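Local coordinates for BtrN (PDB 4M7S), which catalyses the radical S-adenosyl-L-methionine-dependent two-electron oxidation of 2-deoxy-scyllo-inosamine to amino-dideoxy-scyllo-inosose in butirosin biosynthesis, using two [4Fe-4S] clusters, at residues 10-15 against 57-62; 16-21 against 92-97; 33-38 against 68-73; 111-116 against 138-143. All coordinates share one frame; numbering follows the deposited sequence. Where two conformers were deposited one is given.

Contact 1 of 4, residues 10-15 against 57-62. With SF4 (iron/sulfur cluster), chain C.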
loop_
_atom_site.group_PDB
_atom_site.type_symbol
_atom_site.label_atom_id
_atom_site.label_comp_id
_atom_site.label_asym_id
_atom_site.label_seq_id
_atom_site.Cartn_x
_atom_site.Cartn_y
_atom_site.Cartn_z
ATOM N N VAL A 10 2.368 3.521 0.323
ATOM C CA VAL A 10 2.952 4.522 1.208
ATOM C C VAL A 10 1.867 5.376 1.872
ATOM O O VAL A 10 1.107 6.072 1.189
ATOM C CB VAL A 10 3.925 5.415 0.444
ATOM C CG1 VAL A 10 4.688 6.324 1.398
ATOM C CG2 VAL A 10 4.917 4.556 -0.347
ATOM N N GLU A 11 1.798 5.324 3.198
ATOM C CA GLU A 11 0.850 6.152 3.938
ATOM C C GLU A 11 1.352 7.598 4.024
ATOM O O GLU A 11 1.841 8.034 5.074
ATOM C CB GLU A 11 0.640 5.579 5.345
ATOM C CG GLU A 11 -0.600 6.093 6.063
ATOM C CD GLU A 11 -0.761 5.493 7.452
ATOM O OE1 GLU A 11 0.269 5.134 8.082
ATOM O OE2 GLU A 11 -1.922 5.374 7.903
ATOM N N VAL A 12 1.234 8.347 2.929
ATOM C CA VAL A 12 1.694 9.747 2.931
ATOM C C VAL A 12 0.838 10.628 3.854
ATOM O O VAL A 12 1.245 11.718 4.249
ATOM C CB VAL A 12 1.787 10.338 1.507
ATOM C CG1 VAL A 12 2.692 9.463 0.640
ATOM C CG2 VAL A 12 0.395 10.463 0.873
ATOM N N ASN A 13 -0.356 10.153 4.197
ATOM C CA ASN A 13 -1.114 10.775 5.274
ATOM C C ASN A 13 -2.089 9.772 5.860
ATOM O O ASN A 13 -2.579 8.893 5.154
ATOM C CB ASN A 13 -1.839 12.030 4.795
ATOM C CG ASN A 13 -3.036 11.716 3.945
ATOM O OD1 ASN A 13 -2.892 11.220 2.826
ATOM N ND2 ASN A 13 -4.235 12.004 4.462
ATOM N N SER A 14 -2.384 9.907 7.147
ATOM C CA SER A 14 -3.122 8.858 7.857
ATOM C C SER A 14 -4.612 9.157 8.023
ATOM O O SER A 14 -5.390 8.267 8.357
ATOM C CB SER A 14 -2.502 8.642 9.230
ATOM O OG SER A 14 -2.590 9.833 9.990
ATOM N N GLN A 15 -5.013 10.405 7.806
ATOM C CA GLN A 15 -6.417 10.768 7.994
ATOM C C GLN A 15 -7.206 10.507 6.720
ATOM O O GLN A 15 -6.692 10.652 5.614
ATOM C CB GLN A 15 -6.593 12.240 8.428
ATOM C CG GLN A 15 -8.062 12.612 8.757
ATOM C CD GLN A 15 -8.263 14.041 9.270
ATOM O OE1 GLN A 15 -7.673 14.996 8.756
ATOM N NE2 GLN A 15 -9.115 14.190 10.283
ATOM N N ILE A 57 3.585 1.904 -7.277
ATOM C CA ILE A 57 3.603 2.633 -6.017
ATOM C C ILE A 57 2.246 3.306 -5.790
ATOM O O ILE A 57 1.744 4.018 -6.663
ATOM C CB ILE A 57 4.783 3.655 -5.944
ATOM C CG1 ILE A 57 4.731 4.468 -4.647
ATOM C CG2 ILE A 57 4.793 4.586 -7.165
ATOM C CD1 ILE A 57 6.052 5.166 -4.316
ATOM N N SER A 58 1.629 3.040 -4.639
ATOM C CA SER A 58 0.403 3.745 -4.246
ATOM C C SER A 58 0.600 4.587 -2.975
ATOM O O SER A 58 1.570 4.382 -2.234
ATOM C CB SER A 58 -0.788 2.791 -4.110
ATOM O OG SER A 58 -0.422 1.571 -3.515
ATOM N N PHE A 59 -0.316 5.528 -2.735
ATOM C CA PHE A 59 -0.129 6.561 -1.711
ATOM C C PHE A 59 -1.198 6.555 -0.625
ATOM O O PHE A 59 -1.472 7.592 0.004
ATOM C CB PHE A 59 -0.099 7.934 -2.375
ATOM C CG PHE A 59 0.923 8.043 -3.457
ATOM C CD1 PHE A 59 2.225 8.435 -3.163
ATOM C CD2 PHE A 59 0.597 7.726 -4.767
ATOM C CE1 PHE A 59 3.176 8.535 -4.157
ATOM C CE2 PHE A 59 1.557 7.807 -5.774
ATOM C CZ PHE A 59 2.843 8.220 -5.467
ATOM N N HIS A 60 -1.772 5.366 -0.378
ATOM C CA HIS A 60 -2.980 5.157 0.456
ATOM C C HIS A 60 -2.866 3.901 1.344
ATOM O O HIS A 60 -2.801 2.788 0.816
ATOM C CB HIS A 60 -4.183 4.977 -0.487
ATOM C CG HIS A 60 -5.504 4.766 0.198
ATOM N ND1 HIS A 60 -6.646 5.440 -0.179
ATOM C CD2 HIS A 60 -5.879 3.930 1.198
ATOM C CE1 HIS A 60 -7.659 5.052 0.575
ATOM N NE2 HIS A 60 -7.223 4.137 1.419
ATOM N N PHE A 61 -2.878 4.046 2.673
ATOM C CA PHE A 61 -2.851 2.856 3.522
ATOM C C PHE A 61 -4.281 2.764 4.019
ATOM O O PHE A 61 -5.069 1.942 3.533
ATOM C CB PHE A 61 -1.845 2.984 4.673
ATOM C CG PHE A 61 -1.769 1.774 5.554
ATOM C CD1 PHE A 61 -2.013 0.501 5.036
ATOM C CD2 PHE A 61 -1.474 1.903 6.905
ATOM C CE1 PHE A 61 -1.965 -0.619 5.843
ATOM C CE2 PHE A 61 -1.418 0.780 7.731
ATOM C CZ PHE A 61 -1.671 -0.488 7.197
ATOM N N TYR A 62 -4.635 3.629 4.962
ATOM C CA TYR A 62 -6.036 3.741 5.378
ATOM C C TYR A 62 -6.450 5.204 5.471
ATOM O O TYR A 62 -7.357 5.573 6.232
ATOM C CB TYR A 62 -6.279 3.023 6.695
ATOM C CG TYR A 62 -6.425 1.526 6.550
ATOM C CD1 TYR A 62 -7.656 0.953 6.258
ATOM C CD2 TYR A 62 -5.328 0.689 6.698
ATOM C CE1 TYR A 62 -7.794 -0.420 6.127
ATOM C CE2 TYR A 62 -5.451 -0.684 6.566
ATOM C CZ TYR A 62 -6.683 -1.230 6.278
ATOM O OH TYR A 62 -6.797 -2.593 6.153
HETATM FE FE1 SF4 C . -11.762 6.389 4.225
HETATM FE FE2 SF4 C . -13.971 4.910 4.091
HETATM FE FE3 SF4 C . -11.773 3.865 5.156
HETATM FE FE4 SF4 C . -11.834 4.335 2.485
HETATM S S1 SF4 C . -13.114 2.811 3.628
HETATM S S2 SF4 C . -10.104 4.837 3.898
HETATM S S3 SF4 C . -13.144 6.231 2.398
HETATM S S4 SF4 C . -12.988 5.626 6.034
HETATM O O HOH W 1 -2.707 8.361 2.085
HETATM O O HOH W 2 -3.014 6.637 3.866
#
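The F61 ring takes the carboxylate end of E11 at its edge, E11 CD lying in the ring plane 3.7 Å from F61 CD2, while Y62 CD2 sits over the centre of one face. There the acid faces the C-H at CD2, not the pi cloud, its plane turned 84° from the ring. E11 reaches there as an extended chain with CG anti to the backbone N (chi1 -163°), and its CG packs on F61 CB. Its OE1 is bonded to the backbone N of V180. The F59 ring is approached at its edge, by V12 CG1, 4.0 Å from F59 CD1; Y41 of helix 38-50 packs on both side chains.

Sheet pairing rests on one bond, V10 N to S58 O at 2.8 Å, joining the ends of strands 7-10 and 56-58. Beyond it regular pairing stops at the inverse gamma turn centred on E11, and water joins the backbones: one molecule donates to N13 O (2.6 Å) and accepts from F61 N (2.9 Å). Y62 belongs to the pocket of the AdoMet-binding cluster, with Y62 O 3.7 Å from S2 of the cluster and hydrogen-bonded to N25 ND2. The chemistry implies a buried junction in which a backbone bond, bound water and carbon packing fix the loop leading to the cluster cysteines against the segment after strand 56-58, whose Y62 lines the same site.

Contact 2 of 4, residues 16-21 against 92-97. With SF4 (iron/sulfur cluster), chain C.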
loop_
_atom_site.group_PDB
_atom_site.type_symbol
_atom_site.label_atom_id
_atom_site.label_comp_id
_atom_site.label_asym_id
_atom_site.label_seq_id
_atom_site.Cartn_x
_atom_site.Cartn_y
_atom_site.Cartn_z
ATOM N N CYS A 16 -8.456 10.106 6.892
ATOM C CA CYS A 16 -9.412 10.101 5.799
ATOM C C CYS A 16 -10.612 10.961 6.171
ATOM O O CYS A 16 -10.963 11.060 7.348
ATOM C CB CYS A 16 -9.888 8.687 5.503
ATOM S SG CYS A 16 -11.133 8.715 4.223
ATOM N N ASN A 17 -11.249 11.573 5.174
ATOM C CA ASN A 17 -12.378 12.463 5.440
ATOM C C ASN A 17 -13.666 11.700 5.737
ATOM O O ASN A 17 -14.632 12.268 6.251
ATOM C CB ASN A 17 -12.601 13.438 4.282
ATOM C CG ASN A 17 -12.878 12.733 2.971
ATOM O OD1 ASN A 17 -12.012 12.040 2.428
ATOM N ND2 ASN A 17 -14.092 12.909 2.449
ATOM N N ARG A 18 -13.680 10.413 5.414
ATOM C CA ARG A 18 -14.876 9.615 5.658
ATOM C C ARG A 18 -14.778 8.803 6.946
ATOM O O ARG A 18 -13.715 8.716 7.568
ATOM C CB ARG A 18 -15.206 8.731 4.450
ATOM C CG ARG A 18 -15.835 9.523 3.313
ATOM C CD ARG A 18 -16.297 8.663 2.161
ATOM N NE ARG A 18 -16.753 9.489 1.045
ATOM C CZ ARG A 18 -17.988 9.964 0.914
ATOM N NH1 ARG A 18 -18.916 9.690 1.825
ATOM N NH2 ARG A 18 -18.302 10.714 -0.134
ATOM N N THR A 19 -15.900 8.212 7.335
ATOM C CA THR A 19 -16.023 7.574 8.634
ATOM C C THR A 19 -16.582 6.167 8.499
ATOM O O THR A 19 -17.276 5.695 9.390
ATOM C CB THR A 19 -16.972 8.387 9.527
ATOM O OG1 THR A 19 -18.229 8.540 8.853
ATOM C CG2 THR A 19 -16.388 9.773 9.820
ATOM N N CYS A 20 -16.269 5.501 7.387
ATOM C CA CYS A 20 -16.876 4.208 7.060
ATOM C C CYS A 20 -16.764 3.206 8.209
ATOM O O CYS A 20 -15.663 2.875 8.662
ATOM C CB CYS A 20 -16.257 3.636 5.787
ATOM S SG CYS A 20 -16.298 4.789 4.388
ATOM N N TRP A 21 -17.908 2.738 8.696
ATOM C CA TRP A 21 -17.905 1.891 9.884
ATOM C C TRP A 21 -17.236 0.541 9.624
ATOM O O TRP A 21 -16.724 -0.087 10.546
ATOM C CB TRP A 21 -19.313 1.713 10.456
ATOM C CG TRP A 21 -19.295 1.364 11.925
ATOM C CD1 TRP A 21 -19.807 0.242 12.513
ATOM C CD2 TRP A 21 -18.701 2.140 12.982
ATOM N NE1 TRP A 21 -19.580 0.279 13.872
ATOM C CE2 TRP A 21 -18.911 1.427 14.181
ATOM C CE3 TRP A 21 -18.023 3.362 13.024
ATOM C CZ2 TRP A 21 -18.455 1.910 15.417
ATOM C CZ3 TRP A 21 -17.578 3.836 14.252
ATOM C CH2 TRP A 21 -17.802 3.111 15.432
ATOM N N ASN A 92 -11.182 8.090 -2.385
ATOM C CA ASN A 92 -12.642 8.082 -2.287
ATOM C C ASN A 92 -13.288 9.064 -3.256
ATOM O O ASN A 92 -14.511 9.081 -3.405
ATOM C CB ASN A 92 -13.161 8.314 -0.856
ATOM C CG ASN A 92 -12.674 9.617 -0.244
ATOM O OD1 ASN A 92 -12.483 10.624 -0.938
ATOM N ND2 ASN A 92 -12.456 9.599 1.073
ATOM N N GLY A 93 -12.461 9.891 -3.892
ATOM C CA GLY A 93 -12.930 10.802 -4.927
ATOM C C GLY A 93 -13.458 12.155 -4.464
ATOM O O GLY A 93 -13.649 13.047 -5.290
ATOM N N ASP A 94 -13.688 12.325 -3.162
ATOM C CA ASP A 94 -14.332 13.549 -2.669
ATOM C C ASP A 94 -13.510 14.819 -2.917
ATOM O O ASP A 94 -14.044 15.930 -2.903
ATOM C CB ASP A 94 -14.644 13.426 -1.179
ATOM C CG ASP A 94 -15.551 12.251 -0.870
ATOM O OD1 ASP A 94 -16.316 11.838 -1.768
ATOM O OD2 ASP A 94 -15.499 11.747 0.271
ATOM N N PHE A 95 -12.208 14.647 -3.116
ATOM C CA PHE A 95 -11.308 15.764 -3.386
ATOM C C PHE A 95 -10.808 15.795 -4.830
ATOM O O PHE A 95 -10.057 16.692 -5.210
ATOM C CB PHE A 95 -10.110 15.726 -2.430
ATOM C CG PHE A 95 -10.455 16.105 -1.019
ATOM C CD1 PHE A 95 -10.382 17.425 -0.611
ATOM C CD2 PHE A 95 -10.856 15.143 -0.105
ATOM C CE1 PHE A 95 -10.705 17.788 0.693
ATOM C CE2 PHE A 95 -11.187 15.492 1.197
ATOM C CZ PHE A 95 -11.112 16.822 1.597
ATOM N N LEU A 96 -11.233 14.823 -5.634
ATOM C CA LEU A 96 -10.751 14.697 -7.009
ATOM C C LEU A 96 -11.511 15.577 -8.003
ATOM O O LEU A 96 -12.399 15.104 -8.710
ATOM C CB LEU A 96 -10.799 13.235 -7.467
ATOM C CG LEU A 96 -10.050 12.916 -8.764
ATOM C CD1 LEU A 96 -8.604 13.371 -8.668
ATOM C CD2 LEU A 96 -10.120 11.426 -9.067
ATOM N N THR A 97 -11.154 16.857 -8.061
ATOM C CA THR A 97 -11.701 17.745 -9.076
ATOM C C THR A 97 -11.034 17.409 -10.395
ATOM O O THR A 97 -10.073 16.633 -10.431
ATOM C CB THR A 97 -11.412 19.217 -8.748
ATOM O OG1 THR A 97 -9.998 19.407 -8.608
ATOM C CG2 THR A 97 -12.116 19.634 -7.456
HETATM FE FE1 SF4 C . -11.762 6.389 4.225
HETATM FE FE2 SF4 C . -13.971 4.910 4.091
HETATM FE FE3 SF4 C . -11.773 3.865 5.156
HETATM FE FE4 SF4 C . -11.834 4.335 2.485
HETATM S S1 SF4 C . -13.114 2.811 3.628
HETATM S S2 SF4 C . -10.104 4.837 3.898
HETATM S S3 SF4 C . -13.144 6.231 2.398
HETATM S S4 SF4 C . -12.988 5.626 6.034
#
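N17 and N92 each place CG between their own backbone N and carbonyl carbon (chi1 59° and 57°), and the two amides then meet from opposite directions with their planes 81° apart. N92 ND2 donates to N17 OD1 at 2.8 Å, the acceptor lying close to the N92 amide plane. N17 ND2 in turn donates a hydrogen bond to the anti lone pair of D94 OD2, also at 2.8 Å. That oxygen carries a second load, the salt bridge from R18 NE at 2.7 Å, while R18 NH2 donates to D94 OD1, which lies near the guanidinium plane. Both carboxylate oxygens are therefore engaged. N92 OD1 accepts from D94 N, an Asx turn that positions the acid. F95 presents its ring edge to N17, with F95 CE2 3.7 Å from N17 CG.

C16 SG binds the iron FE1 and C20 SG the iron FE2, each at 2.4 Å, and R18 N donates to C16 SG. With C23, these cysteines form the CX3CX2C loop of the radical SAM fold, here braced by the turn that follows strand 86-91.

Contact 3 of 4, residues 33-38 against 68-73. With IMD (imidazole), chain F.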
loop_
_atom_site.group_PDB
_atom_site.type_symbol
_atom_site.label_atom_id
_atom_site.label_comp_id
_atom_site.label_asym_id
_atom_site.label_seq_id
_atom_site.Cartn_x
_atom_site.Cartn_y
_atom_site.Cartn_z
ATOM N N THR A 33 1.052 10.340 13.286
ATOM C CA THR A 33 0.632 11.722 13.079
ATOM C C THR A 33 -0.264 11.837 11.849
ATOM O O THR A 33 -0.575 10.832 11.207
ATOM C CB THR A 33 1.849 12.670 12.927
ATOM O OG1 THR A 33 2.535 12.392 11.698
ATOM C CG2 THR A 33 2.814 12.496 14.094
ATOM N N GLY A 34 -0.680 13.061 11.528
ATOM C CA GLY A 34 -1.484 13.308 10.344
ATOM C C GLY A 34 -0.734 13.071 9.038
ATOM O O GLY A 34 -1.172 12.299 8.187
ATOM N N GLU A 35 0.401 13.737 8.858
ATOM C CA GLU A 35 1.095 13.608 7.584
ATOM C C GLU A 35 2.520 13.103 7.646
ATOM O O GLU A 35 3.248 13.365 8.599
ATOM C CB GLU A 35 1.043 14.907 6.801
ATOM C CG GLU A 35 0.337 14.734 5.483
ATOM C CD GLU A 35 -0.066 16.042 4.887
ATOM O OE1 GLU A 35 0.793 16.658 4.225
ATOM O OE2 GLU A 35 -1.229 16.455 5.091
HETATM N N MSE A 36 2.916 12.385 6.603
HETATM C CA MSE A 36 4.281 11.891 6.542
HETATM C C MSE A 36 5.273 13.048 6.418
HETATM O O MSE A 36 5.082 13.954 5.609
HETATM C CB MSE A 36 4.464 10.905 5.385
HETATM C CG MSE A 36 5.891 10.394 5.293
HETATM SE SE MSE A 36 6.171 9.051 3.925
HETATM C CE MSE A 36 5.236 7.553 4.771
ATOM N N ASP A 37 6.307 13.027 7.254
ATOM C CA ASP A 37 7.424 13.967 7.145
ATOM C C ASP A 37 7.993 13.918 5.719
ATOM O O ASP A 37 8.349 12.854 5.236
ATOM C CB ASP A 37 8.505 13.595 8.171
ATOM C CG ASP A 37 9.618 14.638 8.276
ATOM O OD1 ASP A 37 9.827 15.415 7.322
ATOM O OD2 ASP A 37 10.302 14.672 9.321
ATOM N N PRO A 38 8.051 15.072 5.029
ATOM C CA PRO A 38 8.623 15.079 3.672
ATOM C C PRO A 38 10.054 14.550 3.633
ATOM O O PRO A 38 10.465 13.962 2.637
ATOM C CB PRO A 38 8.580 16.563 3.265
ATOM C CG PRO A 38 8.201 17.326 4.513
ATOM C CD PRO A 38 7.448 16.368 5.384
ATOM N N CYS A 68 -3.398 14.828 1.503
ATOM C CA CYS A 68 -1.997 15.078 1.795
ATOM C C CYS A 68 -1.609 16.428 1.211
ATOM O O CYS A 68 -1.739 16.644 0.001
ATOM C CB CYS A 68 -1.135 13.979 1.168
ATOM S SG CYS A 68 0.633 14.201 1.432
ATOM N N LYS A 69 -1.124 17.337 2.049
ATOM C CA LYS A 69 -0.822 18.681 1.562
ATOM C C LYS A 69 0.416 18.702 0.666
ATOM O O LYS A 69 0.603 19.635 -0.107
ATOM C CB LYS A 69 -0.710 19.686 2.713
ATOM C CG LYS A 69 0.530 19.597 3.591
ATOM C CD LYS A 69 0.331 20.479 4.835
ATOM C CE LYS A 69 1.646 20.869 5.508
ATOM N NZ LYS A 69 2.268 19.790 6.336
ATOM N N ASN A 70 1.229 17.648 0.752
ATOM C CA ASN A 70 2.455 17.539 -0.039
ATOM C C ASN A 70 2.309 16.568 -1.193
ATOM O O ASN A 70 3.309 16.151 -1.771
ATOM C CB ASN A 70 3.621 17.049 0.828
ATOM C CG ASN A 70 4.160 18.115 1.738
ATOM O OD1 ASN A 70 4.444 19.230 1.306
ATOM N ND2 ASN A 70 4.312 17.780 3.016
ATOM N N LEU A 71 1.077 16.200 -1.531
ATOM C CA LEU A 71 0.871 15.173 -2.549
ATOM C C LEU A 71 1.556 15.481 -3.894
ATOM O O LEU A 71 2.222 14.616 -4.455
ATOM C CB LEU A 71 -0.615 14.871 -2.758
ATOM C CG LEU A 71 -0.802 13.677 -3.703
ATOM C CD1 LEU A 71 -0.277 12.391 -3.066
ATOM C CD2 LEU A 71 -2.250 13.530 -4.153
ATOM N N ASP A 72 1.406 16.698 -4.405
ATOM C CA ASP A 72 2.002 17.032 -5.699
ATOM C C ASP A 72 3.512 16.858 -5.669
ATOM O O ASP A 72 4.094 16.300 -6.595
ATOM C CB ASP A 72 1.675 18.472 -6.117
ATOM C CG ASP A 72 0.211 18.661 -6.501
ATOM O OD1 ASP A 72 -0.551 17.669 -6.510
ATOM O OD2 ASP A 72 -0.172 19.814 -6.796
ATOM N N LEU A 73 4.126 17.361 -4.602
ATOM C CA LEU A 73 5.556 17.218 -4.354
ATOM C C LEU A 73 5.950 15.745 -4.366
ATOM O O LEU A 73 6.900 15.346 -5.048
ATOM C CB LEU A 73 5.872 17.815 -2.979
ATOM C CG LEU A 73 7.266 18.229 -2.494
ATOM C CD1 LEU A 73 7.629 17.457 -1.256
ATOM C CD2 LEU A 73 8.348 18.133 -3.565
HETATM N N1 IMD F . 11.901 16.544 9.399
HETATM C C2 IMD F . 12.252 17.751 8.912
HETATM N N3 IMD F . 12.945 18.414 9.868
HETATM C C4 IMD F . 13.026 17.623 10.963
HETATM C C5 IMD F . 12.364 16.436 10.665
HETATM O O HOH W 3 3.079 15.411 4.108
#
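K69 N hydrogen-bonds to the carboxylate of E35, with a bond to OE2 of 3.2 Å and 164° and a weak, more bent one to OE1 at 3.0 Å. The OE2 bond arrives from above the carboxylate plane, 41° out of it. E35 is extended beyond CG, and this carries its acid group across to the turn.

Water supplies a second link: one molecule donates to E35 OE1 (2.6 Å) and to the carbonyl O of M36, a selenomethionine here, and accepts from N70 ND2 at 2.9 Å.

The receiving element is a type I beta turn from C68 to L71, closed by L71 N to C68 O and leading into helix 71-81. N70 is at the N-cap position but its side chain makes no capping bond; D37, at the N-cap of helix 38-50, does cap, bonding A39 N through OD1. The contact thus joins the approaches to two helices of the radical SAM domain.

Electrostatic attraction is looser, with K69 NZ 4.1 Å from E35 OE1, beyond a salt bridge.

C68 SG packs 3.7 Å from E35 OE1, and the ring of P38 crosses N70, P38 CD being 4.2 Å from N70 ND2.

Contact 4 of 4, residues 111-116 against 138-143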
loop_
_atom_site.group_PDB
_atom_site.type_symbol
_atom_site.label_atom_id
_atom_site.label_comp_id
_atom_site.label_asym_id
_atom_site.label_seq_id
_atom_site.Cartn_x
_atom_site.Cartn_y
_atom_site.Cartn_z
ATOM N N LYS A 111 -2.774 6.066 -12.961
ATOM C CA LYS A 111 -4.107 5.514 -12.756
ATOM C C LYS A 111 -4.759 6.031 -11.484
ATOM O O LYS A 111 -4.114 6.126 -10.438
ATOM C CB LYS A 111 -4.049 3.986 -12.742
ATOM C CG LYS A 111 -5.392 3.293 -12.893
ATOM C CD LYS A 111 -5.156 1.864 -13.343
ATOM C CE LYS A 111 -6.432 1.042 -13.373
ATOM N NZ LYS A 111 -6.187 -0.414 -13.647
ATOM N N PHE A 112 -6.042 6.372 -11.592
ATOM C CA PHE A 112 -6.864 6.725 -10.444
ATOM C C PHE A 112 -7.933 5.652 -10.245
ATOM O O PHE A 112 -8.702 5.348 -11.162
ATOM C CB PHE A 112 -7.547 8.079 -10.664
ATOM C CG PHE A 112 -6.586 9.232 -10.854
ATOM C CD1 PHE A 112 -6.083 9.537 -12.111
ATOM C CD2 PHE A 112 -6.207 10.023 -9.774
ATOM C CE1 PHE A 112 -5.205 10.615 -12.291
ATOM C CE2 PHE A 112 -5.328 11.105 -9.943
ATOM C CZ PHE A 112 -4.830 11.399 -11.202
ATOM N N ILE A 113 -7.962 5.071 -9.052
ATOM C CA ILE A 113 -8.997 4.116 -8.690
ATOM C C ILE A 113 -9.902 4.860 -7.736
ATOM O O ILE A 113 -9.528 5.089 -6.587
ATOM C CB ILE A 113 -8.435 2.901 -7.933
ATOM C CG1 ILE A 113 -7.171 2.357 -8.604
ATOM C CG2 ILE A 113 -9.512 1.828 -7.762
ATOM C CD1 ILE A 113 -7.391 1.835 -9.983
ATOM N N VAL A 114 -11.080 5.255 -8.203
ATOM C CA VAL A 114 -11.981 6.021 -7.351
ATOM C C VAL A 114 -13.045 5.113 -6.748
ATOM O O VAL A 114 -13.700 4.355 -7.465
ATOM C CB VAL A 114 -12.674 7.166 -8.121
ATOM C CG1 VAL A 114 -13.580 7.949 -7.187
ATOM C CG2 VAL A 114 -11.644 8.084 -8.756
ATOM N N THR A 115 -13.211 5.192 -5.432
ATOM C CA THR A 115 -14.250 4.432 -4.753
ATOM C C THR A 115 -15.225 5.355 -4.027
ATOM O O THR A 115 -14.875 5.970 -3.021
ATOM C CB THR A 115 -13.650 3.439 -3.738
ATOM O OG1 THR A 115 -12.480 2.831 -4.295
ATOM C CG2 THR A 115 -14.658 2.350 -3.391
ATOM N N GLN A 116 -16.445 5.461 -4.545
ATOM C CA GLN A 116 -17.509 6.146 -3.822
ATOM C C GLN A 116 -17.781 5.362 -2.540
ATOM O O GLN A 116 -18.154 4.188 -2.600
ATOM C CB GLN A 116 -18.775 6.216 -4.674
ATOM C CG GLN A 116 -19.989 6.754 -3.931
ATOM C CD GLN A 116 -19.809 8.194 -3.502
ATOM O OE1 GLN A 116 -19.207 8.995 -4.223
ATOM N NE2 GLN A 116 -20.319 8.534 -2.321
ATOM N N LYS A 138 -7.662 6.746 -17.329
ATOM C CA LYS A 138 -6.838 6.559 -16.146
ATOM C C LYS A 138 -7.695 6.578 -14.886
ATOM O O LYS A 138 -7.173 6.526 -13.775
ATOM C CB LYS A 138 -5.748 7.632 -16.077
ATOM C CG LYS A 138 -4.732 7.538 -17.207
ATOM C CD LYS A 138 -3.496 8.379 -16.934
ATOM C CE LYS A 138 -2.420 8.096 -17.968
ATOM N NZ LYS A 138 -2.944 8.305 -19.343
ATOM N N VAL A 139 -9.012 6.651 -15.058
ATOM C CA VAL A 139 -9.917 6.601 -13.913
ATOM C C VAL A 139 -10.743 5.328 -13.899
ATOM O O VAL A 139 -11.521 5.059 -14.815
ATOM C CB VAL A 139 -10.877 7.805 -13.847
ATOM C CG1 VAL A 139 -11.974 7.540 -12.833
ATOM C CG2 VAL A 139 -10.125 9.070 -13.466
ATOM N N VAL A 140 -10.572 4.537 -12.853
ATOM C CA VAL A 140 -11.473 3.423 -12.635
ATOM C C VAL A 140 -12.391 3.799 -11.481
ATOM O O VAL A 140 -11.922 4.182 -10.405
ATOM C CB VAL A 140 -10.718 2.120 -12.338
ATOM C CG1 VAL A 140 -11.707 0.994 -12.049
ATOM C CG2 VAL A 140 -9.825 1.755 -13.520
ATOM N N TYR A 141 -13.694 3.723 -11.734
ATOM C CA TYR A 141 -14.711 4.069 -10.751
ATOM C C TYR A 141 -15.311 2.819 -10.132
ATOM O O TYR A 141 -15.962 2.031 -10.819
ATOM C CB TYR A 141 -15.833 4.869 -11.408
ATOM C CG TYR A 141 -15.643 6.364 -11.370
ATOM C CD1 TYR A 141 -15.641 7.048 -10.162
ATOM C CD2 TYR A 141 -15.496 7.097 -12.541
ATOM C CE1 TYR A 141 -15.479 8.418 -10.118
ATOM C CE2 TYR A 141 -15.332 8.471 -12.508
ATOM C CZ TYR A 141 -15.323 9.126 -11.292
ATOM O OH TYR A 141 -15.164 10.494 -11.238
ATOM N N LEU A 142 -15.086 2.632 -8.839
ATOM C CA LEU A 142 -15.763 1.578 -8.104
ATOM C C LEU A 142 -16.771 2.218 -7.171
ATOM O O LEU A 142 -16.708 3.423 -6.893
ATOM C CB LEU A 142 -14.768 0.759 -7.286
ATOM C CG LEU A 142 -13.586 0.193 -8.065
ATOM C CD1 LEU A 142 -12.562 -0.394 -7.121
ATOM C CD2 LEU A 142 -14.076 -0.851 -9.035
ATOM N N ASP A 143 -17.709 1.406 -6.699
ATOM C CA ASP A 143 -18.603 1.816 -5.631
ATOM C C ASP A 143 -18.649 0.686 -4.617
ATOM O O ASP A 143 -18.978 -0.453 -4.958
ATOM C CB ASP A 143 -20.007 2.119 -6.168
ATOM C CG ASP A 143 -20.907 2.787 -5.131
ATOM O OD1 ASP A 143 -21.464 2.074 -4.268
ATOM O OD2 ASP A 143 -21.073 4.024 -5.189
#
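V114 lies alongside Y141, its CG1 3.5 Å from Y141 CE1, while V139 CG1 lies over one face of that ring, displaced toward its rim. V139 also fills the space between its neighbours across the strands: CG1 meets V114 CG2 and CG2 meets F112 CB at 3.9 Å. The F112 ring brings its edge to K138 O and its other contacts include L101 and L104 of helix 98-107.

The strands are parallel, 24° between their directions and 4.6 Å apart at closest approach, with five backbone bonds from F112 N to K138 O through Q116 N to L142 O. Strand 139-143 is the outermost strand at this end of the sheet in the radical SAM domain, and 111-116 is bonded on its other side to 86-91.

On the opposite face I113 is the central bump: CD1 leans on V140 CB and CG2 on L142 CD1 at 3.8 Å, all three pointing the same way. K111, extended with CG anti to the backbone N (chi1 -165°), lays CE tightly on V140 CG2 at 3.5 Å.

Overall arrangement
From the N terminus, strand 7-10 runs into the loop that supplies the first segments of contacts 1, 2 and 3. Contact 1 closes when 57-62 returns beside 10-15, tying strand 56-58 to that loop. Contact 3 opens within this span but closes later, at 68-73, so the two cross; it joins the start of helix 38-50 to that of helix 71-81. Contact 2 begins at 16-21, crosses contact 1 and encloses contact 3, closing at 92-97 after strand 86-91. Contacts 1 and 2 meet the same cluster, and Y62 touches C16. Contact 4 follows in series, closing the partly unmodelled span between strands 111-116 and 139-143; its V114 packs on L96 and G93 of contact 2.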